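Local coordinates for protein 3-dehydroquinate dehydratase (PDB 2YR1) that probably catalyses the cis-dehydration of 3-dehydroquinate to 3-dehydroshikimate through a Schiff base, the third step of the chorismate pathway, at residues A[141-152]-A[169-180]; A[215-223]-A[245-256]. All blocks are in the same frame, centred on the assembly; numbering follows the deposited sequence.

Interaction 1: residues A[141-152]-A[169-180]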
loop_
_atom_site.group_PDB
_atom_site.type_symbol
_atom_site.label_atom_id
_atom_site.label_comp_id
_atom_site.label_asym_id
_atom_site.label_seq_id
_atom_site.Cartn_x
_atom_site.Cartn_y
_atom_site.Cartn_z
ATOM N N TRP A 141 28.911 -8.027 1.358
ATOM C CA TRP A 141 27.645 -8.501 1.899
ATOM C C TRP A 141 27.016 -9.520 0.974
ATOM O O TRP A 141 27.157 -9.441 -0.242
ATOM C CB TRP A 141 26.695 -7.339 2.111
ATOM C CG TRP A 141 27.229 -6.347 3.091
ATOM C CD1 TRP A 141 27.876 -5.181 2.811
ATOM C CD2 TRP A 141 27.137 -6.426 4.517
ATOM N NE1 TRP A 141 28.180 -4.520 3.974
ATOM C CE2 TRP A 141 27.737 -5.263 5.037
ATOM C CE3 TRP A 141 26.601 -7.368 5.405
ATOM C CZ2 TRP A 141 27.816 -5.012 6.412
ATOM C CZ3 TRP A 141 26.679 -7.120 6.773
ATOM C CH2 TRP A 141 27.283 -5.946 7.261
ATOM N N LEU A 142 26.325 -10.490 1.559
ATOM C CA LEU A 142 25.701 -11.525 0.770
ATOM C C LEU A 142 24.189 -11.479 0.824
ATOM O O LEU A 142 23.585 -11.585 1.895
ATOM C CB LEU A 142 26.173 -12.910 1.218
ATOM C CG LEU A 142 25.563 -14.062 0.409
ATOM C CD1 LEU A 142 26.043 -13.945 -1.020
ATOM C CD2 LEU A 142 25.956 -15.407 1.001
ATOM N N VAL A 143 23.595 -11.311 -0.353
ATOM C CA VAL A 143 22.154 -11.302 -0.508
ATOM C C VAL A 143 21.803 -12.678 -1.082
ATOM O O VAL A 143 22.330 -13.064 -2.125
ATOM C CB VAL A 143 21.701 -10.199 -1.525
ATOM C CG1 VAL A 143 20.196 -10.282 -1.761
ATOM C CG2 VAL A 143 22.078 -8.826 -1.013
ATOM N N VAL A 144 20.956 -13.443 -0.407
ATOM C CA VAL A 144 20.557 -14.723 -0.950
ATOM C C VAL A 144 19.119 -14.586 -1.384
ATOM O O VAL A 144 18.230 -14.285 -0.572
ATOM C CB VAL A 144 20.692 -15.854 0.043
ATOM C CG1 VAL A 144 20.220 -17.174 -0.615
ATOM C CG2 VAL A 144 22.169 -15.967 0.466
ATOM N N SER A 145 18.885 -14.836 -2.667
ATOM C CA SER A 145 17.566 -14.653 -3.225
ATOM C C SER A 145 16.898 -15.827 -3.903
ATOM O O SER A 145 17.502 -16.875 -4.154
ATOM C CB SER A 145 17.612 -13.474 -4.197
ATOM O OG SER A 145 18.543 -13.700 -5.243
ATOM N N ARG A 146 15.627 -15.601 -4.209
ATOM C CA ARG A 146 14.756 -16.553 -4.865
ATOM C C ARG A 146 13.760 -15.703 -5.634
ATOM O O ARG A 146 13.197 -14.764 -5.068
ATOM C CB ARG A 146 13.987 -17.372 -3.838
ATOM C CG ARG A 146 13.303 -18.595 -4.415
ATOM C CD ARG A 146 14.337 -19.684 -4.725
ATOM N NE ARG A 146 13.802 -21.032 -4.522
ATOM C CZ ARG A 146 12.946 -21.626 -5.344
ATOM N NH1 ARG A 146 12.534 -20.995 -6.435
ATOM N NH2 ARG A 146 12.490 -22.844 -5.066
ATOM N N HIS A 147 13.547 -16.033 -6.906
ATOM C CA HIS A 147 12.600 -15.310 -7.740
ATOM C C HIS A 147 11.587 -16.280 -8.377
ATOM O O HIS A 147 11.966 -17.283 -8.995
ATOM C CB HIS A 147 13.352 -14.529 -8.825
ATOM C CG HIS A 147 14.496 -13.709 -8.296
ATOM N ND1 HIS A 147 14.414 -12.347 -8.093
ATOM C CD2 HIS A 147 15.739 -14.069 -7.894
ATOM C CE1 HIS A 147 15.552 -11.905 -7.590
ATOM N NE2 HIS A 147 16.373 -12.930 -7.458
ATOM N N TYR A 148 10.300 -15.984 -8.211
ATOM C CA TYR A 148 9.228 -16.801 -8.782
ATOM C C TYR A 148 8.536 -15.998 -9.884
ATOM O O TYR A 148 7.686 -15.173 -9.596
ATOM C CB TYR A 148 8.209 -17.153 -7.702
ATOM C CG TYR A 148 8.774 -18.069 -6.650
ATOM C CD1 TYR A 148 9.024 -19.410 -6.937
ATOM C CD2 TYR A 148 9.107 -17.590 -5.384
ATOM C CE1 TYR A 148 9.595 -20.253 -5.987
ATOM C CE2 TYR A 148 9.681 -18.427 -4.423
ATOM C CZ TYR A 148 9.918 -19.755 -4.737
ATOM O OH TYR A 148 10.475 -20.581 -3.803
ATOM N N PHE A 149 8.897 -16.243 -11.140
ATOM C CA PHE A 149 8.311 -15.490 -12.253
ATOM C C PHE A 149 7.002 -16.031 -12.807
ATOM O O PHE A 149 6.291 -15.316 -13.516
ATOM C CB PHE A 149 9.321 -15.364 -13.395
ATOM C CG PHE A 149 10.211 -14.150 -13.294
ATOM C CD1 PHE A 149 9.946 -13.014 -14.054
ATOM C CD2 PHE A 149 11.290 -14.134 -12.413
ATOM C CE1 PHE A 149 10.740 -11.875 -13.940
ATOM C CE2 PHE A 149 12.097 -12.996 -12.288
ATOM C CZ PHE A 149 11.822 -11.865 -13.050
ATOM N N ASP A 150 6.662 -17.273 -12.474
ATOM C CA ASP A 150 5.449 -17.866 -13.008
ATOM C C ASP A 150 4.227 -17.830 -12.095
ATOM O O ASP A 150 3.144 -18.274 -12.480
ATOM C CB ASP A 150 5.729 -19.316 -13.443
ATOM C CG ASP A 150 6.819 -19.404 -14.496
ATOM O OD1 ASP A 150 6.861 -18.520 -15.370
ATOM O OD2 ASP A 150 7.634 -20.349 -14.463
ATOM N N GLY A 151 4.394 -17.305 -10.887
ATOM C CA GLY A 151 3.274 -17.251 -9.976
ATOM C C GLY A 151 3.727 -16.883 -8.589
ATOM O O GLY A 151 4.868 -16.486 -8.393
ATOM N N THR A 152 2.825 -17.037 -7.628
ATOM C CA THR A 152 3.100 -16.714 -6.237
ATOM C C THR A 152 2.860 -17.954 -5.371
ATOM O O THR A 152 1.720 -18.378 -5.164
ATOM C CB THR A 152 2.185 -15.566 -5.783
ATOM O OG1 THR A 152 2.454 -14.417 -6.592
ATOM C CG2 THR A 152 2.406 -15.232 -4.300
ATOM N N GLY A 169 23.636 -18.470 5.771
ATOM C CA GLY A 169 24.560 -17.387 6.034
ATOM C C GLY A 169 24.290 -16.068 5.344
ATOM O O GLY A 169 25.148 -15.189 5.340
ATOM N N ALA A 170 23.110 -15.911 4.759
ATOM C CA ALA A 170 22.794 -14.658 4.090
ATOM C C ALA A 170 22.858 -13.453 5.025
ATOM O O ALA A 170 22.565 -13.553 6.226
ATOM C CB ALA A 170 21.399 -14.742 3.461
ATOM N N ASP A 171 23.250 -12.310 4.477
ATOM C CA ASP A 171 23.271 -11.081 5.242
ATOM C C ASP A 171 21.923 -10.406 5.005
ATOM O O ASP A 171 21.436 -9.628 5.831
ATOM C CB ASP A 171 24.400 -10.158 4.784
ATOM C CG ASP A 171 25.782 -10.661 5.217
ATOM O OD1 ASP A 171 25.969 -10.919 6.422
ATOM O OD2 ASP A 171 26.665 -10.802 4.355
ATOM N N ILE A 172 21.335 -10.723 3.854
ATOM C CA ILE A 172 20.040 -10.189 3.451
ATOM C C ILE A 172 19.333 -11.296 2.686
ATOM O O ILE A 172 19.939 -11.948 1.846
ATOM C CB ILE A 172 20.193 -8.970 2.506
ATOM C CG1 ILE A 172 20.927 -7.845 3.233
ATOM C CG2 ILE A 172 18.827 -8.531 1.994
ATOM C CD1 ILE A 172 21.048 -6.560 2.436
ATOM N N ALA A 173 18.055 -11.508 2.993
ATOM C CA ALA A 173 17.257 -12.536 2.332
ATOM C C ALA A 173 16.335 -11.865 1.326
ATOM O O ALA A 173 15.674 -10.875 1.655
ATOM C CB ALA A 173 16.430 -13.287 3.359
ATOM N N LYS A 174 16.285 -12.381 0.099
ATOM C CA LYS A 174 15.417 -11.764 -0.898
ATOM C C LYS A 174 14.476 -12.737 -1.608
ATOM O O LYS A 174 14.892 -13.820 -2.025
ATOM C CB LYS A 174 16.267 -11.011 -1.931
ATOM C CG LYS A 174 15.472 -10.443 -3.116
ATOM C CD LYS A 174 16.372 -9.775 -4.159
ATOM C CE LYS A 174 15.561 -9.418 -5.393
ATOM N NZ LYS A 174 16.381 -9.236 -6.616
ATOM N N VAL A 175 13.196 -12.375 -1.705
ATOM C CA VAL A 175 12.228 -13.202 -2.435
ATOM C C VAL A 175 11.322 -12.325 -3.309
ATOM O O VAL A 175 10.776 -11.320 -2.842
ATOM C CB VAL A 175 11.289 -14.049 -1.513
ATOM C CG1 VAL A 175 12.091 -15.085 -0.707
ATOM C CG2 VAL A 175 10.531 -13.147 -0.580
ATOM N N ALA A 176 11.172 -12.689 -4.580
ATOM C CA ALA A 176 10.273 -11.931 -5.454
ATOM C C ALA A 176 9.244 -12.897 -6.065
ATOM O O ALA A 176 9.564 -14.047 -6.364
ATOM C CB ALA A 176 11.074 -11.196 -6.554
ATOM N N VAL A 177 8.006 -12.448 -6.230
ATOM C CA VAL A 177 6.977 -13.288 -6.805
ATOM C C VAL A 177 6.186 -12.555 -7.881
ATOM O O VAL A 177 6.233 -11.323 -7.969
ATOM C CB VAL A 177 5.972 -13.812 -5.734
ATOM C CG1 VAL A 177 6.694 -14.689 -4.710
ATOM C CG2 VAL A 177 5.272 -12.626 -5.032
ATOM N N MET A 178 5.480 -13.325 -8.708
ATOM C CA MET A 178 4.642 -12.754 -9.773
ATOM C C MET A 178 3.217 -13.026 -9.355
ATOM O O MET A 178 2.749 -14.178 -9.391
ATOM C CB MET A 178 4.897 -13.422 -11.116
ATOM C CG MET A 178 4.111 -12.766 -12.245
ATOM S SD MET A 178 4.776 -11.155 -12.571
ATOM C CE MET A 178 5.663 -11.475 -14.131
ATOM N N PRO A 179 2.502 -11.978 -8.918
ATOM C CA PRO A 179 1.113 -12.159 -8.481
ATOM C C PRO A 179 0.179 -12.326 -9.676
ATOM O O PRO A 179 0.413 -11.760 -10.725
ATOM C CB PRO A 179 0.836 -10.873 -7.706
ATOM C CG PRO A 179 1.577 -9.867 -8.489
ATOM C CD PRO A 179 2.907 -10.565 -8.796
ATOM N N LYS A 180 -0.886 -13.083 -9.498
ATOM C CA LYS A 180 -1.839 -13.291 -10.579
ATOM C C LYS A 180 -3.174 -12.753 -10.099
ATOM O O LYS A 180 -4.178 -12.787 -10.817
ATOM C CB LYS A 180 -1.940 -14.782 -10.911
ATOM C CG LYS A 180 -0.643 -15.396 -11.415
ATOM C CD LYS A 180 -0.113 -14.660 -12.629
ATOM C CE LYS A 180 1.180 -15.267 -13.150
ATOM N NZ LYS A 180 0.964 -16.632 -13.689
#
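V143 to H147 pair in parallel register with I172 to A176, on strands whose axes approach to 4.6 Å, 9° from parallel. These are neighbouring strands of a TIM barrel, joined by the beta-alpha-beta crossover through helix 155-167. At the start, L142 O accepts from both D171 N, at 2.7 Å, and I172 N, at 3.1 Å. L142 N in turn donates to D171 OD2, which uses its anti lone pair, and R132 makes a salt bridge to the same oxygen. The D171 carboxylate stands nearly perpendicular to the W141 ring, at its edge.

H147 and K174 share a face with S145. They are probably the proton donor/acceptor and the Schiff-base lysine, as in type I dehydroquinases. K174 is fully extended, with CG anti to the backbone N (chi1 174°). This carries K174 NZ to the H147 ring edge, in plane, 3.0 Å from H147 CE1. H147 NE2 donates to S145 OG at 3.2 Å, and D119 also bonds that hydroxyl. With an alanine in place of H147, S145 OG would probably lose this partner and the K174 amine its flanking ring. Past the strands, K180 NZ bonds D150 O at 3.0 Å, from well above the carbonyl plane.

Interaction 2: residues A[215-223]-A[245-256]; sequences TRLAGWLFG and VRTVLSILQTYS
L252 O is gripped by S256 OG at 2.7 Å and, weakly, by S256 N, and both residues pack against L221. The L221 CD2 methyl lies 3.9 Å from S256 OG. L221 CD1 and L252 CD2 meet tip to tip. The contact joins the last two helical elements of the TIM-barrel outer layer, 213-218 with its 3-10 extension and the C-terminal helix 242-256.

With chi1 at 61°, CG between the backbone N and the carbonyl carbon, the W220 indole lies alongside L249 and L252, running the other way. L221 CG rests over one ring face. W220 NE1 makes a weak bond to L217 O at 3.0 Å, with that oxygen in the ring plane. L249 CD2 and L252 CD2 also press on L217 O, at 3.4 and 3.3 Å. Farther along, W220 CH2 meets Q253 CG at 3.5 Å. L217 crosses V248 at about a right angle, and L217 CD2 reaches V245 CA at 3.8 Å.

Y255 OH bonds D244 of the second subunit, so this helix also serves the dimer. No polar bond links the two segments. The helices are therefore probably held by van der Waals packing of buried apolar groups.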
loop_
_atom_site.group_PDB
_atom_site.type_symbol
_atom_site.label_atom_id
_atom_site.label_comp_id
_atom_site.label_asym_id
_atom_site.label_seq_id
_atom_site.Cartn_x
_atom_site.Cartn_y
_atom_site.Cartn_z
ATOM N N THR A 215 3.526 -3.133 -3.522
ATOM C CA THR A 215 4.573 -3.732 -2.711
ATOM C C THR A 215 5.913 -3.007 -2.786
ATOM O O THR A 215 6.707 -3.056 -1.838
ATOM C CB THR A 215 4.738 -5.214 -3.060
ATOM O OG1 THR A 215 5.242 -5.897 -1.920
ATOM C CG2 THR A 215 5.694 -5.410 -4.211
ATOM N N ARG A 216 6.160 -2.319 -3.894
ATOM C CA ARG A 216 7.399 -1.572 -4.065
ATOM C C ARG A 216 7.323 -0.234 -3.328
ATOM O O ARG A 216 8.343 0.370 -2.999
ATOM C CB ARG A 216 7.664 -1.325 -5.570
ATOM C CG ARG A 216 7.739 -2.594 -6.400
ATOM C CD ARG A 216 8.124 -2.293 -7.856
ATOM N NE ARG A 216 8.294 -3.489 -8.675
ATOM C CZ ARG A 216 9.343 -4.306 -8.617
ATOM N NH1 ARG A 216 10.332 -4.071 -7.769
ATOM N NH2 ARG A 216 9.419 -5.357 -9.425
ATOM N N LEU A 217 6.110 0.225 -3.051
ATOM C CA LEU A 217 5.935 1.506 -2.384
ATOM C C LEU A 217 5.614 1.372 -0.898
ATOM O O LEU A 217 5.843 2.307 -0.136
ATOM C CB LEU A 217 4.804 2.295 -3.062
ATOM C CG LEU A 217 4.884 2.601 -4.567
ATOM C CD1 LEU A 217 3.559 3.147 -5.049
ATOM C CD2 LEU A 217 6.007 3.600 -4.848
ATOM N N ALA A 218 5.083 0.217 -0.493
ATOM C CA ALA A 218 4.685 0.017 0.897
ATOM C C ALA A 218 5.225 -1.237 1.568
ATOM O O ALA A 218 4.906 -1.505 2.717
ATOM C CB ALA A 218 3.158 0.016 0.987
ATOM N N GLY A 219 6.032 -2.011 0.862
ATOM C CA GLY A 219 6.562 -3.216 1.466
ATOM C C GLY A 219 7.384 -2.940 2.711
ATOM O O GLY A 219 7.426 -3.770 3.620
ATOM N N TRP A 220 8.028 -1.776 2.766
ATOM C CA TRP A 220 8.841 -1.422 3.926
ATOM C C TRP A 220 8.042 -1.387 5.217
ATOM O O TRP A 220 8.616 -1.483 6.296
ATOM C CB TRP A 220 9.540 -0.070 3.707
ATOM C CG TRP A 220 8.609 1.082 3.507
ATOM C CD1 TRP A 220 7.953 1.421 2.354
ATOM C CD2 TRP A 220 8.181 2.017 4.504
ATOM N NE1 TRP A 220 7.143 2.507 2.576
ATOM C CE2 TRP A 220 7.263 2.893 3.886
ATOM C CE3 TRP A 220 8.486 2.197 5.860
ATOM C CZ2 TRP A 220 6.643 3.942 4.577
ATOM C CZ3 TRP A 220 7.873 3.243 6.550
ATOM C CH2 TRP A 220 6.956 4.104 5.900
ATOM N N LEU A 221 6.717 -1.255 5.114
ATOM C CA LEU A 221 5.849 -1.219 6.301
ATOM C C LEU A 221 5.694 -2.629 6.901
ATOM O O LEU A 221 5.234 -2.803 8.036
ATOM C CB LEU A 221 4.453 -0.678 5.914
ATOM C CG LEU A 221 4.373 0.825 5.579
ATOM C CD1 LEU A 221 3.064 1.130 4.845
ATOM C CD2 LEU A 221 4.464 1.654 6.847
ATOM N N PHE A 222 6.070 -3.630 6.118
ATOM C CA PHE A 222 5.940 -5.027 6.524
ATOM C C PHE A 222 7.275 -5.727 6.619
ATOM O O PHE A 222 7.332 -6.937 6.808
ATOM C CB PHE A 222 5.014 -5.763 5.542
ATOM C CG PHE A 222 3.659 -5.134 5.437
ATOM C CD1 PHE A 222 2.718 -5.323 6.451
ATOM C CD2 PHE A 222 3.361 -4.266 4.392
ATOM C CE1 PHE A 222 1.498 -4.642 6.427
ATOM C CE2 PHE A 222 2.154 -3.577 4.354
ATOM C CZ PHE A 222 1.213 -3.758 5.376
ATOM N N GLY A 223 8.353 -4.959 6.505
ATOM C CA GLY A 223 9.678 -5.537 6.646
ATOM C C GLY A 223 10.587 -5.573 5.436
ATOM O O GLY A 223 11.703 -6.105 5.534
ATOM N N VAL A 245 8.590 6.945 -6.844
ATOM C CA VAL A 245 8.741 6.148 -5.630
ATOM C C VAL A 245 9.003 7.080 -4.444
ATOM O O VAL A 245 8.377 6.945 -3.387
ATOM C CB VAL A 245 9.894 5.138 -5.770
ATOM C CG1 VAL A 245 10.140 4.441 -4.457
ATOM C CG2 VAL A 245 9.527 4.091 -6.820
ATOM N N ARG A 246 9.918 8.037 -4.634
ATOM C CA ARG A 246 10.267 9.023 -3.599
ATOM C C ARG A 246 9.038 9.833 -3.169
ATOM O O ARG A 246 8.821 10.076 -1.985
ATOM C CB ARG A 246 11.334 10.010 -4.119
ATOM C CG ARG A 246 12.694 9.403 -4.437
ATOM C CD ARG A 246 13.599 10.466 -5.070
ATOM N NE ARG A 246 14.948 9.992 -5.375
ATOM C CZ ARG A 246 15.771 9.478 -4.468
ATOM N NH1 ARG A 246 15.370 9.365 -3.203
ATOM N NH2 ARG A 246 16.994 9.096 -4.817
ATOM N N THR A 247 8.248 10.260 -4.143
ATOM C CA THR A 247 7.037 11.038 -3.866
ATOM C C THR A 247 6.143 10.292 -2.873
ATOM O O THR A 247 5.752 10.831 -1.831
ATOM C CB THR A 247 6.229 11.276 -5.169
ATOM O OG1 THR A 247 6.998 12.088 -6.061
ATOM C CG2 THR A 247 4.897 11.959 -4.876
ATOM N N VAL A 248 5.819 9.047 -3.205
ATOM C CA VAL A 248 4.943 8.231 -2.355
ATOM C C VAL A 248 5.560 7.907 -1.001
ATOM O O VAL A 248 4.889 7.975 0.045
ATOM C CB VAL A 248 4.554 6.917 -3.098
ATOM C CG1 VAL A 248 3.742 6.024 -2.211
ATOM C CG2 VAL A 248 3.765 7.272 -4.371
ATOM N N LEU A 249 6.839 7.550 -1.004
ATOM C CA LEU A 249 7.492 7.210 0.251
ATOM C C LEU A 249 7.430 8.350 1.233
ATOM O O LEU A 249 7.192 8.130 2.414
ATOM C CB LEU A 249 8.956 6.835 0.034
ATOM C CG LEU A 249 9.223 5.521 -0.698
ATOM C CD1 LEU A 249 10.741 5.294 -0.781
ATOM C CD2 LEU A 249 8.542 4.375 0.048
ATOM N N SER A 250 7.664 9.568 0.752
ATOM C CA SER A 250 7.656 10.733 1.623
ATOM C C SER A 250 6.273 10.946 2.240
ATOM O O SER A 250 6.151 11.184 3.439
ATOM C CB SER A 250 8.102 11.969 0.846
ATOM O OG SER A 250 9.444 11.805 0.405
ATOM N N ILE A 251 5.238 10.823 1.424
ATOM C CA ILE A 251 3.877 10.990 1.913
ATOM C C ILE A 251 3.552 9.849 2.874
ATOM O O ILE A 251 3.127 10.070 4.000
ATOM C CB ILE A 251 2.896 10.987 0.741
ATOM C CG1 ILE A 251 3.149 12.238 -0.104
ATOM C CG2 ILE A 251 1.454 10.909 1.255
ATOM C CD1 ILE A 251 2.452 12.242 -1.426
ATOM N N LEU A 252 3.795 8.626 2.433
ATOM C CA LEU A 252 3.521 7.470 3.264
ATOM C C LEU A 252 4.274 7.576 4.586
ATOM O O LEU A 252 3.730 7.248 5.629
ATOM C CB LEU A 252 3.922 6.191 2.521
ATOM C CG LEU A 252 3.347 4.859 2.999
ATOM C CD1 LEU A 252 1.813 4.947 3.115
ATOM C CD2 LEU A 252 3.768 3.768 2.005
ATOM N N GLN A 253 5.517 8.058 4.538
ATOM C CA GLN A 253 6.324 8.169 5.739
ATOM C C GLN A 253 5.863 9.207 6.742
ATOM O O GLN A 253 5.854 8.941 7.950
ATOM C CB GLN A 253 7.788 8.418 5.375
ATOM C CG GLN A 253 8.480 7.152 4.918
ATOM C CD GLN A 253 9.972 7.299 4.808
ATOM O OE1 GLN A 253 10.486 7.887 3.854
ATOM N NE2 GLN A 253 10.686 6.765 5.793
ATOM N N THR A 254 5.476 10.385 6.268
ATOM C CA THR A 254 5.026 11.406 7.196
ATOM C C THR A 254 3.732 10.954 7.862
ATOM O O THR A 254 3.577 11.060 9.071
ATOM C CB THR A 254 4.790 12.751 6.491
ATOM O OG1 THR A 254 3.565 12.698 5.758
ATOM C CG2 THR A 254 5.915 13.052 5.536
ATOM N N TYR A 255 2.822 10.401 7.072
ATOM C CA TYR A 255 1.531 9.960 7.583
ATOM C C TYR A 255 1.418 8.612 8.306
ATOM O O TYR A 255 0.437 8.371 8.992
ATOM C CB TYR A 255 0.519 10.032 6.437
ATOM C CG TYR A 255 0.276 11.459 6.009
ATOM C CD1 TYR A 255 -0.370 12.356 6.861
ATOM C CD2 TYR A 255 0.762 11.939 4.799
ATOM C CE1 TYR A 255 -0.516 13.689 6.520
ATOM C CE2 TYR A 255 0.620 13.274 4.445
ATOM C CZ TYR A 255 -0.020 14.141 5.311
ATOM O OH TYR A 255 -0.176 15.464 4.963
ATOM N N SER A 256 2.400 7.731 8.151
ATOM C CA SER A 256 2.346 6.420 8.809
ATOM C C SER A 256 2.826 6.518 10.249
ATOM O O SER A 256 2.626 5.599 11.047
ATOM C CB SER A 256 3.215 5.397 8.066
ATOM O OG SER A 256 2.646 5.053 6.817
#

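How the interactions relate
Going from the N terminus, interaction 1 comes first and closes the loop around helix 155-167. The chain then passes through helix 182-198 and strand 203-207. Interaction 2 follows, closing a loop that holds strand 226-228. The two are in series; they neither nest nor cross. The centres of interactions 1 and 2 are about 20 Å apart. Helix 182-198 touches both: L188 meets V177 of the first and T215 of the second. Strand 203-207 likewise meets I172 and T215. Interaction 1 belongs to the barrel wall and interaction 2 to its helical coat. R216, predicted to bind 3-dehydroquinate, lies in 215-223, and its side chain leads away from helix 242-256.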